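Local structure of sugar ABC transporter substrate-binding protein (Treponema pallidum subsp. pallidum, 5U2P) at residues D116-P121 and A346-T351; N145-D150 and G282-A287; H190-D195 and G231-L236; S217-H222 and R412-A417; T301-V306 and V372-D377. The protein probably serves as the periplasmic ligand-binding component of an ABC transporter, perhaps one for sugars, although its physiological ligand is not established. All coordinates share one frame; numbering follows the deposited sequence.

Contact 1 (D116-P121 and A346-T351); sequences DLLIPP and AFRNTT
L117 and F347 form a single backbone bridge, their CA atoms 4.5 Å apart, between the loop joining helix 101-104 to strand 131-132 and the loop joining helices 331-337 and 360-367. Two backbone hydrogen bonds flank the bridge: R348 N donates to D116 O at 2.8 Å with an almost straight N-H...O angle of 175°, and L118 N donates to A346 O at 3.0 Å. The side chains of L117 and F347 run alongside one another in the same direction. Both first torsions set CG beside the backbone N (chi1 -66° and -69°), and methyl CD2 of L117 lies over one face of the phenyl ring, 3.6 Å from its centroid, a CH-pi contact displaced toward the rim. D116 CB meets the same ring at its edge, 3.6 Å from CD1 of F347. L118 CD2 comes over a face of the R348 guanidinium, 3.9 Å from NH1. R348 NH1 donates to E368 O and NH2 to P115 O, while water 1 accepts from NH2 and lies within hydrogen-bonding distance of L118 O. Water 2 accepts from I119 N and lies near A346 O, the acceptor of L118 N. L131 and W113 also touch F347. The contact is thus structural packing that rests on main-chain polarity, with the buried L117-F347 pair beside the bridge and R348 bound largely to main-chain oxygens.

Contact 2 (N145-D150 and G282-A287); sequences NKDLFD and GINLGA
K146 and N284 meet through two different torsional choices: chi1 of -75° sets CG of K146 beside its backbone N, whereas -164° turns CG of N284 anti to its own. The lysine chain is extended beyond CG and crosses the asparagine side chain at about a right angle. Its aliphatic part does the touching, with K146 CB 3.3 Å from N284 ND2 and K146 CD 3.3 Å from N284 OD1; farther along, CE packs against CA of G286. The backbone supplies the stronger polar link, K146 N donating to N284 O at 2.8 Å. N284 ND2 also makes a weak bond of 3.3 Å to D147 OD1, whose carboxylate plane is turned 55° from that of the amide.

N145 stands where strand 138-145 passes into helix 146-151. It forms an antiparallel non-hydrogen-bonded pair with L285 and occupies the N-cap position of the helix. Its OD1 accepts from L148 N at 3.3 Å, with the donor well above the carbonyl plane, and weakly from D147 N. Water 3 donates to N145 OD1 and D147 OD2 and accepts from N284 N at 2.8 Å, linking the cap to the neighbouring segment. F258 of helix 251-258 touches N145, I283 and L285. The chemistry implies that the first turn of the helix is tied to N284, just ahead of strand 285-288, by its own amide and a shared water, with the direct carboxylate-amide bond weak.

Contact 3 (H190-D195 and G231-L236); sequences HTLLAD and GAYLEL
Y233 packs against L192 and L193 where two helices run roughly antiparallel: the axes of segments 191-195 and 231-236 approach to 10.8 Å at 150°. In the first shell, L193 lies over one ring face. Its CB sits 4.1 Å from the centroid, just 12° off the ring normal, and CD2 of the same leucine comes 3.7 Å from CE2 of Y233. L192 approaches differently, at the ring edge, where its CD2 is 3.7 Å from CE1 of Y233. The anti setting of the tyrosine, chi1 -157°, carries its ring across the interface so that successive leucines meet two distinct aspects of it.

One turn further on, L236 CD1 touches L192 CD2 and extends the apolar patch. Around this shell, F237 meets Y233 edge-to-face, F395 packs on L193 and F267 on L192, while W160 and L164 of helix 160-172 cover L236. H190, at the N-cap position of helix 191-214, turns its ring away from helix 227-238, and its NE2 donates to S183 O. What the histidine offers to the interface is its methylene, with CB 3.9 Å from OH of Y233.

Contact 4 (S217-H222 and R412-A417); sequences SIDWTH and RAQTEA
An Asx turn at D219 leads into the 3-10 segment 220-222, and helix 406-417, near the C-terminal end of the modelled chain, packs against this connection between helices 191-214 and 227-238. Q414 reaches in from the helix. Its CG is anti to the backbone N, and a bend at chi2 of 65° brings the amide against D219 and W220 N. OE1 then accepts from W220 N at 2.9 Å, the donor standing above the carbonyl plane, 62° out of it. The amide also stacks flat on the D219 carboxylate, their planes 4° apart and Q414 CD 3.3 Å from D219 OD1.

W220 is sandwiched. A413 CB lies over one face, 3.9 Å from the centroid of the five-membered ring in a CH-pi contact, and I218 CD1 covers the opposite face. F395 meets the indole edge-to-face, and P393 and L226 also touch it. The carboxylate is held by the turn itself: D219 OD1 accepts from T221 N at 3.0 Å on its anti side, and T221 OG1 donates to the same D219 OD1 from the same face of the carboxylate plane, at 2.6 Å.

Contact 5 (T301-V306 and V372-D377); sequences TGSLEV and VIQAID. With EDO (1,2-ethanediol), chain E.
Backbone bonding pairs T301 with I373 and G302 with Q374 in parallel register. G302 N donates to I373 O at 3.2 Å, and A375 N returns a bond to G302 O at 2.9 Å. The short strand axes cross at 55°, and only two pairs form.

Side-chain polar contacts centre on the Q374 amide, which uses both ends. With CG anti to the backbone N (chi1 -180°), the extended chain carries the amide past L304, which runs in the opposite direction. Q374 OE1 accepts from L304 N at 2.8 Å, while Q374 NE2 donates to OE2 of E305 at 2.9 Å, reaching the anti side of the carboxylate close to the amide plane. An ST turn, with S303 OG accepting from E305 N, shapes the chain here.

The apolar contact is looser, L304 CD2 lying 4.1 Å from V372 CG1. A375 CB packs 3.7 Å from the hydroxyl OG1 of T301, itself hydrogen-bonded to D195 and N140.

A 1,2-ethanediol, probably from the crystallisation liquor, donates through O2 to D377 OD1 at 2.8 Å and is also held by N140 and S138.

Strand 300-303 lies between 138-145, its antiparallel partner, and 372-374, while helix 191-214 packs on I373 and D377; beyond S303 the chain continues into strand 307-311 of the other sheet, consistent with a crossover between the two lobes of a solute-binding protein.

In the fold
Contact 5, its centre about 3 Å from that of the chain, adjoins two of the others. It touches contact 1, where I119 CD1 packs 3.7 Å from V372 CG2, and contact 3, where T191 CA packs 3.4 Å from D377 OD2. Contacts 1 and 3 fall on opposite sides of the chain's centre, their centres about 31 Å apart. Contact 2 reaches the same sheet as contact 5 through strand 285-288, yet their nearest atoms are about 11 Å apart. Contact 4 has its centre about 26 Å from the chain's centre, though its nearest atoms come within about 6 Å of contact 5. The ethanediol bound beside contact 5 does not by itself identify a substrate site.

Contact 1 (D116-P121 and A346-T351)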
# COMPACT_ATOMS: atom_id res chain seq x y z
N ASP A 116 6.25 11.84 -14.33
CA ASP A 116 7.25 11.90 -13.26
C ASP A 116 6.78 11.14 -12.00
O ASP A 116 7.57 10.89 -11.09
CB ASP A 116 7.55 13.35 -12.90
CG ASP A 116 8.27 14.09 -14.01
OD1 ASP A 116 9.05 13.46 -14.76
OD2 ASP A 116 8.06 15.32 -14.11
N LEU A 117 5.51 10.78 -11.96
CA LEU A 117 5.01 9.99 -10.83
C LEU A 117 5.58 8.57 -10.82
O LEU A 117 5.69 7.94 -11.87
CB LEU A 117 3.49 9.91 -10.88
CG LEU A 117 2.74 11.22 -10.67
CD1 LEU A 117 1.28 11.01 -10.99
CD2 LEU A 117 2.93 11.72 -9.26
N LEU A 118 5.87 8.05 -9.63
CA LEU A 118 6.36 6.69 -9.52
C LEU A 118 5.23 5.69 -9.73
O LEU A 118 5.38 4.73 -10.50
CB LEU A 118 7.02 6.48 -8.15
CG LEU A 118 8.27 7.33 -7.92
CD1 LEU A 118 8.77 7.25 -6.49
CD2 LEU A 118 9.39 6.96 -8.88
N ILE A 119 4.12 5.90 -9.03
CA ILE A 119 2.96 5.02 -9.09
C ILE A 119 1.71 5.90 -9.26
O ILE A 119 1.08 6.28 -8.27
CB ILE A 119 2.80 4.16 -7.81
CG1 ILE A 119 4.12 3.53 -7.38
CG2 ILE A 119 1.73 3.09 -8.05
CD1 ILE A 119 4.08 2.91 -5.99
N PRO A 120 1.39 6.27 -10.51
CA PRO A 120 0.28 7.22 -10.66
C PRO A 120 -1.01 6.69 -10.03
O PRO A 120 -1.39 5.54 -10.29
CB PRO A 120 0.14 7.36 -12.19
CG PRO A 120 1.43 6.92 -12.75
CD PRO A 120 2.01 5.91 -11.79
N PRO A 121 -1.66 7.49 -9.18
CA PRO A 121 -2.99 7.11 -8.69
C PRO A 121 -3.97 6.98 -9.83
O PRO A 121 -3.93 7.79 -10.77
CB PRO A 121 -3.38 8.27 -7.78
CG PRO A 121 -2.11 9.02 -7.53
CD PRO A 121 -1.26 8.82 -8.70
N ALA A 346 6.69 10.70 -4.02
CA ALA A 346 5.62 10.57 -5.02
C ALA A 346 6.19 10.65 -6.43
O ALA A 346 5.65 10.05 -7.37
CB ALA A 346 4.59 11.66 -4.82
N PHE A 347 7.28 11.39 -6.56
CA PHE A 347 7.91 11.66 -7.84
C PHE A 347 9.34 11.10 -7.96
O PHE A 347 10.06 10.93 -6.97
CB PHE A 347 7.94 13.18 -8.10
CG PHE A 347 6.58 13.78 -8.36
CD1 PHE A 347 6.10 13.92 -9.65
CD2 PHE A 347 5.79 14.20 -7.30
CE1 PHE A 347 4.85 14.46 -9.88
CE2 PHE A 347 4.55 14.75 -7.52
CZ PHE A 347 4.07 14.88 -8.82
N ARG A 348 9.69 10.81 -9.20
CA ARG A 348 11.06 10.49 -9.62
C ARG A 348 12.08 11.55 -9.18
O ARG A 348 11.80 12.75 -9.26
CB ARG A 348 11.09 10.38 -11.14
CG ARG A 348 11.89 9.24 -11.71
CD ARG A 348 11.59 9.11 -13.21
NE ARG A 348 10.18 8.85 -13.47
CZ ARG A 348 9.57 7.70 -13.23
NH1 ARG A 348 10.27 6.70 -12.71
NH2 ARG A 348 8.28 7.54 -13.50
N ASN A 349 13.26 11.10 -8.75
CA ASN A 349 14.40 11.99 -8.50
C ASN A 349 14.15 13.00 -7.38
O ASN A 349 14.54 14.16 -7.48
CB ASN A 349 14.77 12.74 -9.78
CG ASN A 349 15.04 11.80 -10.94
OD1 ASN A 349 15.64 10.74 -10.77
ND2 ASN A 349 14.59 12.19 -12.14
N THR A 350 13.51 12.55 -6.31
CA THR A 350 13.36 13.34 -5.09
C THR A 350 14.54 13.05 -4.17
O THR A 350 14.51 12.11 -3.37
CB THR A 350 12.05 13.01 -4.38
OG1 THR A 350 10.95 13.28 -5.28
CG2 THR A 350 11.87 13.85 -3.14
N THR A 351 15.58 13.87 -4.31
CA THR A 351 16.86 13.63 -3.62
C THR A 351 16.73 13.58 -2.10
O THR A 351 17.41 12.79 -1.45
CB THR A 351 17.88 14.73 -3.99
OG1 THR A 351 17.47 15.99 -3.44
CG2 THR A 351 18.00 14.86 -5.49
O HOH W 1 6.83 4.85 -12.85
O HOH W 2 3.51 8.21 -7.31

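Contact 2 (N145-D150 and G282-A287)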
# COMPACT_ATOMS: atom_id res chain seq x y z
N ASN A 145 17.09 -11.92 6.70
CA ASN A 145 18.35 -11.69 7.39
C ASN A 145 19.50 -12.27 6.57
O ASN A 145 19.74 -13.48 6.60
CB ASN A 145 18.31 -12.30 8.79
CG ASN A 145 19.54 -11.96 9.61
OD1 ASN A 145 20.62 -11.75 9.06
ND2 ASN A 145 19.39 -11.88 10.93
N LYS A 146 20.21 -11.39 5.86
CA LYS A 146 21.29 -11.79 4.95
C LYS A 146 22.39 -12.60 5.64
O LYS A 146 22.98 -13.49 5.03
CB LYS A 146 21.92 -10.56 4.30
CG LYS A 146 21.11 -9.89 3.22
CD LYS A 146 21.90 -8.75 2.59
CE LYS A 146 21.23 -8.22 1.34
NZ LYS A 146 22.00 -7.11 0.72
N ASP A 147 22.66 -12.29 6.91
CA ASP A 147 23.72 -12.98 7.65
C ASP A 147 23.33 -14.41 7.95
O ASP A 147 24.14 -15.31 7.81
CB ASP A 147 24.06 -12.25 8.95
CG ASP A 147 24.77 -10.93 8.74
OD1 ASP A 147 25.41 -10.75 7.68
OD2 ASP A 147 24.71 -10.07 9.64
N LEU A 148 22.08 -14.62 8.36
CA LEU A 148 21.59 -15.97 8.61
C LEU A 148 21.56 -16.77 7.32
O LEU A 148 21.91 -17.95 7.30
CB LEU A 148 20.18 -15.95 9.21
CG LEU A 148 20.04 -15.56 10.67
CD1 LEU A 148 18.57 -15.41 11.02
CD2 LEU A 148 20.71 -16.60 11.57
N PHE A 149 21.13 -16.13 6.24
CA PHE A 149 21.11 -16.77 4.94
C PHE A 149 22.52 -17.24 4.56
O PHE A 149 22.69 -18.35 4.05
CB PHE A 149 20.56 -15.84 3.87
CG PHE A 149 19.08 -15.95 3.67
CD1 PHE A 149 18.24 -16.11 4.76
CD2 PHE A 149 18.53 -15.90 2.40
CE1 PHE A 149 16.87 -16.21 4.57
CE2 PHE A 149 17.17 -16.00 2.22
CZ PHE A 149 16.34 -16.16 3.31
N ASP A 150 23.51 -16.40 4.81
CA ASP A 150 24.90 -16.75 4.50
C ASP A 150 25.38 -17.89 5.38
O ASP A 150 25.99 -18.84 4.90
CB ASP A 150 25.82 -15.54 4.67
CG ASP A 150 25.56 -14.45 3.65
OD1 ASP A 150 25.04 -14.75 2.55
OD2 ASP A 150 25.88 -13.28 3.95
N GLY A 282 22.63 -1.98 12.57
CA GLY A 282 23.64 -2.73 11.85
C GLY A 282 23.14 -4.02 11.26
O GLY A 282 23.94 -4.79 10.73
N ILE A 283 21.84 -4.29 11.33
CA ILE A 283 21.36 -5.55 10.82
C ILE A 283 21.44 -5.55 9.29
O ILE A 283 21.26 -4.53 8.65
CB ILE A 283 19.92 -5.85 11.31
CG1 ILE A 283 19.58 -7.33 11.09
CG2 ILE A 283 18.93 -4.93 10.65
CD1 ILE A 283 18.36 -7.78 11.87
N ASN A 284 21.76 -6.72 8.75
CA ASN A 284 21.95 -6.90 7.32
C ASN A 284 20.68 -7.50 6.71
O ASN A 284 20.50 -8.71 6.71
CB ASN A 284 23.15 -7.81 7.06
CG ASN A 284 23.63 -7.73 5.64
OD1 ASN A 284 23.27 -6.81 4.90
ND2 ASN A 284 24.44 -8.71 5.23
N LEU A 285 19.81 -6.62 6.25
CA LEU A 285 18.48 -7.00 5.80
C LEU A 285 18.42 -6.96 4.29
O LEU A 285 18.88 -6.01 3.67
CB LEU A 285 17.45 -6.04 6.40
CG LEU A 285 16.02 -6.53 6.63
CD1 LEU A 285 16.03 -7.60 7.67
CD2 LEU A 285 15.13 -5.37 7.08
N GLY A 286 17.84 -8.00 3.69
CA GLY A 286 17.54 -8.00 2.27
C GLY A 286 16.04 -7.99 2.07
O GLY A 286 15.28 -8.27 3.01
N ALA A 287 15.61 -7.65 0.86
CA ALA A 287 14.19 -7.62 0.50
C ALA A 287 13.96 -8.05 -0.94
O ALA A 287 14.55 -7.49 -1.87
CB ALA A 287 13.61 -6.24 0.71
O HOH W 3 22.15 -9.21 9.94

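Contact 3 (H190-D195 and G231-L236)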
# COMPACT_ATOMS: atom_id res chain seq x y z
N HIS A 190 -5.26 -12.11 5.69
CA HIS A 190 -3.94 -11.67 6.11
C HIS A 190 -3.09 -11.22 4.92
O HIS A 190 -3.27 -11.69 3.80
CB HIS A 190 -3.22 -12.79 6.86
CG HIS A 190 -1.90 -12.35 7.41
ND1 HIS A 190 -0.71 -12.55 6.74
CD2 HIS A 190 -1.60 -11.63 8.51
CE1 HIS A 190 0.27 -11.99 7.42
NE2 HIS A 190 -0.24 -11.42 8.50
N THR A 191 -2.16 -10.30 5.17
CA THR A 191 -1.24 -9.78 4.18
C THR A 191 -0.65 -10.78 3.19
O THR A 191 -0.53 -10.49 2.01
CB THR A 191 -0.04 -9.11 4.92
OG1 THR A 191 -0.52 -8.33 6.03
CG2 THR A 191 0.77 -8.26 3.98
N LEU A 192 -0.21 -11.93 3.69
CA LEU A 192 0.39 -12.95 2.84
C LEU A 192 -0.57 -13.43 1.77
O LEU A 192 -0.25 -13.42 0.57
CB LEU A 192 0.85 -14.15 3.69
CG LEU A 192 1.38 -15.36 2.94
CD1 LEU A 192 2.56 -14.94 2.13
CD2 LEU A 192 1.78 -16.46 3.91
N LEU A 193 -1.76 -13.84 2.19
CA LEU A 193 -2.74 -14.32 1.21
C LEU A 193 -3.26 -13.15 0.37
O LEU A 193 -3.51 -13.30 -0.83
CB LEU A 193 -3.89 -15.04 1.91
CG LEU A 193 -4.84 -15.81 1.00
CD1 LEU A 193 -4.08 -16.82 0.14
CD2 LEU A 193 -5.91 -16.51 1.85
N ALA A 194 -3.42 -11.98 0.99
CA ALA A 194 -3.85 -10.78 0.26
C ALA A 194 -2.90 -10.46 -0.89
O ALA A 194 -3.33 -10.17 -2.01
CB ALA A 194 -3.95 -9.60 1.20
N ASP A 195 -1.60 -10.49 -0.61
CA ASP A 195 -0.59 -10.25 -1.62
C ASP A 195 -0.76 -11.22 -2.79
O ASP A 195 -0.85 -10.81 -3.96
CB ASP A 195 0.80 -10.37 -1.00
CG ASP A 195 1.92 -10.20 -2.00
OD1 ASP A 195 2.25 -9.02 -2.30
OD2 ASP A 195 2.46 -11.22 -2.48
N GLY A 231 -3.88 -23.18 -2.23
CA GLY A 231 -3.05 -24.37 -2.16
C GLY A 231 -1.67 -24.07 -1.59
O GLY A 231 -1.15 -24.81 -0.74
N ALA A 232 -1.06 -23.00 -2.07
CA ALA A 232 0.27 -22.57 -1.59
C ALA A 232 0.24 -22.24 -0.11
O ALA A 232 1.11 -22.67 0.68
CB ALA A 232 0.74 -21.34 -2.39
N TYR A 233 -0.77 -21.48 0.27
CA TYR A 233 -1.00 -21.08 1.66
C TYR A 233 -1.04 -22.32 2.56
O TYR A 233 -0.32 -22.45 3.55
CB TYR A 233 -2.30 -20.28 1.72
CG TYR A 233 -2.49 -19.33 2.87
CD1 TYR A 233 -1.45 -18.54 3.33
CD2 TYR A 233 -3.74 -19.18 3.46
CE1 TYR A 233 -1.64 -17.65 4.37
CE2 TYR A 233 -3.94 -18.28 4.50
CZ TYR A 233 -2.88 -17.52 4.96
OH TYR A 233 -3.05 -16.63 6.00
N LEU A 234 -1.89 -23.26 2.16
CA LEU A 234 -2.04 -24.54 2.84
C LEU A 234 -0.75 -25.31 2.97
O LEU A 234 -0.48 -25.92 4.02
CB LEU A 234 -3.07 -25.37 2.06
CG LEU A 234 -4.51 -24.89 2.23
CD1 LEU A 234 -5.43 -25.53 1.19
CD2 LEU A 234 -4.99 -25.24 3.65
N GLU A 235 0.06 -25.30 1.92
CA GLU A 235 1.32 -26.04 1.92
C GLU A 235 2.27 -25.44 2.95
O GLU A 235 2.98 -26.17 3.65
CB GLU A 235 1.95 -26.02 0.52
CG GLU A 235 3.20 -26.90 0.38
CD GLU A 235 2.89 -28.39 0.49
OE1 GLU A 235 1.71 -28.78 0.41
OE2 GLU A 235 3.85 -29.17 0.66
N LEU A 236 2.28 -24.11 3.07
CA LEU A 236 3.11 -23.46 4.09
C LEU A 236 2.69 -23.90 5.50
O LEU A 236 3.55 -24.15 6.35
CB LEU A 236 3.05 -21.93 3.98
CG LEU A 236 3.66 -21.33 2.71
CD1 LEU A 236 3.48 -19.84 2.73
CD2 LEU A 236 5.14 -21.65 2.54

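Contact 4 (S217-H222 and R412-A417)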
# COMPACT_ATOMS: atom_id res chain seq x y z
N SER A 217 -22.39 -9.76 -3.67
CA SER A 217 -22.75 -10.54 -4.85
C SER A 217 -21.80 -11.71 -5.09
O SER A 217 -22.10 -12.60 -5.88
CB SER A 217 -22.79 -9.64 -6.08
OG SER A 217 -21.48 -9.26 -6.50
N ILE A 218 -20.66 -11.71 -4.40
CA ILE A 218 -19.64 -12.73 -4.62
C ILE A 218 -20.16 -14.13 -4.30
O ILE A 218 -20.94 -14.30 -3.37
CB ILE A 218 -18.38 -12.45 -3.78
CG1 ILE A 218 -17.24 -13.40 -4.17
CG2 ILE A 218 -18.67 -12.54 -2.28
CD1 ILE A 218 -15.89 -12.91 -3.68
N ASP A 219 -19.74 -15.10 -5.10
CA ASP A 219 -19.89 -16.51 -4.76
C ASP A 219 -18.51 -17.17 -4.76
O ASP A 219 -17.92 -17.39 -5.82
CB ASP A 219 -20.83 -17.22 -5.75
CG ASP A 219 -21.16 -18.64 -5.32
OD1 ASP A 219 -20.30 -19.29 -4.68
OD2 ASP A 219 -22.28 -19.11 -5.61
N TRP A 220 -17.99 -17.44 -3.56
CA TRP A 220 -16.62 -17.91 -3.42
C TRP A 220 -16.34 -19.21 -4.17
O TRP A 220 -15.19 -19.45 -4.56
CB TRP A 220 -16.26 -18.05 -1.92
CG TRP A 220 -16.07 -16.69 -1.27
CD1 TRP A 220 -16.98 -16.03 -0.49
CD2 TRP A 220 -14.93 -15.83 -1.38
NE1 TRP A 220 -16.47 -14.81 -0.11
CE2 TRP A 220 -15.22 -14.66 -0.64
CE3 TRP A 220 -13.70 -15.93 -2.03
CZ2 TRP A 220 -14.31 -13.61 -0.53
CZ3 TRP A 220 -12.80 -14.88 -1.92
CH2 TRP A 220 -13.12 -13.74 -1.18
N THR A 221 -17.36 -20.04 -4.40
CA THR A 221 -17.13 -21.31 -5.07
C THR A 221 -16.88 -21.12 -6.56
O THR A 221 -16.52 -22.06 -7.27
CB THR A 221 -18.31 -22.28 -4.86
OG1 THR A 221 -19.51 -21.69 -5.34
CG2 THR A 221 -18.45 -22.61 -3.38
N HIS A 222 -17.09 -19.90 -7.03
CA HIS A 222 -16.77 -19.58 -8.40
C HIS A 222 -15.33 -19.02 -8.51
O HIS A 222 -14.80 -18.85 -9.62
CB HIS A 222 -17.81 -18.59 -8.94
CG HIS A 222 -19.22 -19.13 -8.92
ND1 HIS A 222 -19.73 -19.82 -7.85
CD2 HIS A 222 -20.22 -19.06 -9.83
CE1 HIS A 222 -20.98 -20.18 -8.10
NE2 HIS A 222 -21.30 -19.73 -9.30
N ARG A 412 -16.48 -23.11 2.55
CA ARG A 412 -16.65 -22.62 3.90
C ARG A 412 -16.87 -21.11 3.86
O ARG A 412 -17.73 -20.57 4.55
CB ARG A 412 -15.45 -22.96 4.78
CG ARG A 412 -15.38 -24.42 5.23
CD ARG A 412 -14.21 -24.66 6.20
NE ARG A 412 -14.13 -26.06 6.62
CZ ARG A 412 -13.03 -26.65 7.08
NH1 ARG A 412 -11.89 -25.97 7.18
NH2 ARG A 412 -13.05 -27.93 7.43
N ALA A 413 -16.09 -20.43 3.02
CA ALA A 413 -16.23 -18.98 2.85
C ALA A 413 -17.65 -18.64 2.40
O ALA A 413 -18.26 -17.69 2.91
CB ALA A 413 -15.21 -18.44 1.86
N GLN A 414 -18.18 -19.42 1.47
CA GLN A 414 -19.50 -19.15 0.91
C GLN A 414 -20.60 -19.51 1.89
O GLN A 414 -21.66 -18.88 1.90
CB GLN A 414 -19.67 -19.91 -0.41
CG GLN A 414 -20.96 -19.60 -1.17
CD GLN A 414 -21.03 -18.16 -1.66
OE1 GLN A 414 -20.08 -17.39 -1.53
NE2 GLN A 414 -22.17 -17.79 -2.22
N THR A 415 -20.35 -20.51 2.72
CA THR A 415 -21.33 -20.94 3.72
C THR A 415 -21.51 -19.85 4.77
O THR A 415 -22.62 -19.59 5.24
CB THR A 415 -20.91 -22.27 4.37
OG1 THR A 415 -20.97 -23.30 3.39
CG2 THR A 415 -21.82 -22.64 5.54
N GLU A 416 -20.41 -19.21 5.14
CA GLU A 416 -20.45 -18.13 6.11
C GLU A 416 -21.11 -16.89 5.52
O GLU A 416 -21.68 -16.08 6.24
CB GLU A 416 -19.05 -17.81 6.61
CG GLU A 416 -18.93 -17.75 8.12
CD GLU A 416 -19.57 -16.50 8.71
OE1 GLU A 416 -20.78 -16.54 9.00
OE2 GLU A 416 -18.85 -15.48 8.87
N ALA A 417 -21.04 -16.76 4.20
CA ALA A 417 -21.67 -15.64 3.51
C ALA A 417 -23.17 -15.65 3.78
O ALA A 417 -23.72 -14.70 4.34
CB ALA A 417 -21.40 -15.69 2.01

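Contact 5 (T301-V306 and V372-D377)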
# COMPACT_ATOMS: atom_id res chain seq x y z
N THR A 301 2.74 -5.71 -4.36
CA THR A 301 1.52 -5.16 -3.77
C THR A 301 1.84 -4.32 -2.53
O THR A 301 2.94 -4.41 -1.96
CB THR A 301 0.49 -6.26 -3.37
OG1 THR A 301 0.88 -6.88 -2.14
CG2 THR A 301 0.35 -7.30 -4.48
N GLY A 302 0.88 -3.49 -2.14
CA GLY A 302 1.01 -2.67 -0.95
C GLY A 302 -0.24 -1.87 -0.70
O GLY A 302 -1.31 -2.17 -1.23
N SER A 303 -0.10 -0.84 0.13
CA SER A 303 -1.14 0.14 0.31
C SER A 303 -0.83 1.40 -0.47
O SER A 303 0.23 2.01 -0.28
CB SER A 303 -1.31 0.53 1.76
OG SER A 303 -2.28 1.57 1.81
N LEU A 304 -1.75 1.76 -1.35
CA LEU A 304 -1.69 3.00 -2.12
C LEU A 304 -2.70 4.01 -1.57
O LEU A 304 -3.09 4.97 -2.26
CB LEU A 304 -1.92 2.72 -3.61
CG LEU A 304 -1.04 1.62 -4.23
CD1 LEU A 304 -1.33 1.41 -5.73
CD2 LEU A 304 0.45 1.93 -4.02
N GLU A 305 -3.09 3.82 -0.32
CA GLU A 305 -4.03 4.71 0.35
C GLU A 305 -3.31 5.97 0.82
O GLU A 305 -3.18 6.21 2.02
CB GLU A 305 -4.70 4.00 1.53
CG GLU A 305 -5.55 2.76 1.11
CD GLU A 305 -6.96 3.11 0.71
OE1 GLU A 305 -7.43 4.21 1.09
OE2 GLU A 305 -7.60 2.30 -0.01
N VAL A 306 -2.86 6.75 -0.14
CA VAL A 306 -2.12 7.98 0.09
C VAL A 306 -3.02 9.20 0.01
O VAL A 306 -4.15 9.13 -0.46
CB VAL A 306 -0.96 8.12 -0.92
CG1 VAL A 306 0.00 6.89 -0.83
CG2 VAL A 306 -1.47 8.31 -2.35
N VAL A 372 3.47 -1.61 -9.05
CA VAL A 372 2.87 -1.80 -7.73
C VAL A 372 1.35 -1.63 -7.85
O VAL A 372 0.90 -0.68 -8.47
CB VAL A 372 3.40 -0.77 -6.68
CG1 VAL A 372 2.86 -1.09 -5.29
CG2 VAL A 372 4.93 -0.67 -6.70
N ILE A 373 0.59 -2.54 -7.25
CA ILE A 373 -0.86 -2.43 -7.18
C ILE A 373 -1.32 -2.60 -5.76
O ILE A 373 -0.59 -3.14 -4.92
CB ILE A 373 -1.55 -3.46 -8.09
CG1 ILE A 373 -1.16 -4.90 -7.71
CG2 ILE A 373 -1.17 -3.16 -9.51
CD1 ILE A 373 -1.93 -5.98 -8.55
N GLN A 374 -2.51 -2.10 -5.46
CA GLN A 374 -3.00 -2.15 -4.09
C GLN A 374 -3.51 -3.53 -3.69
O GLN A 374 -4.43 -4.10 -4.32
CB GLN A 374 -4.10 -1.11 -3.86
CG GLN A 374 -4.61 -1.15 -2.43
CD GLN A 374 -5.14 0.16 -1.93
OE1 GLN A 374 -4.42 1.17 -1.89
NE2 GLN A 374 -6.41 0.17 -1.53
N ALA A 375 -2.93 -4.07 -2.62
CA ALA A 375 -3.37 -5.32 -2.03
C ALA A 375 -4.78 -5.22 -1.49
O ALA A 375 -5.17 -4.20 -0.92
CB ALA A 375 -2.41 -5.76 -0.91
N ILE A 376 -5.56 -6.29 -1.65
CA ILE A 376 -6.96 -6.25 -1.29
C ILE A 376 -7.23 -5.99 0.21
O ILE A 376 -8.31 -5.50 0.54
CB ILE A 376 -7.69 -7.54 -1.71
CG1 ILE A 376 -7.03 -8.77 -1.07
CG2 ILE A 376 -7.73 -7.65 -3.22
CD1 ILE A 376 -7.84 -10.09 -1.23
N ASP A 377 -6.25 -6.25 1.08
CA ASP A 377 -6.45 -5.99 2.51
C ASP A 377 -6.21 -4.52 2.88
O ASP A 377 -6.43 -4.14 4.02
CB ASP A 377 -5.57 -6.91 3.40
CG ASP A 377 -4.07 -6.69 3.22
OD1 ASP A 377 -3.66 -6.21 2.14
OD2 ASP A 377 -3.30 -7.05 4.16
C1 EDO E . -0.56 -2.96 3.24
O1 EDO E . 0.81 -3.36 3.09
C2 EDO E . -1.53 -3.91 2.56
O2 EDO E . -1.01 -5.22 2.30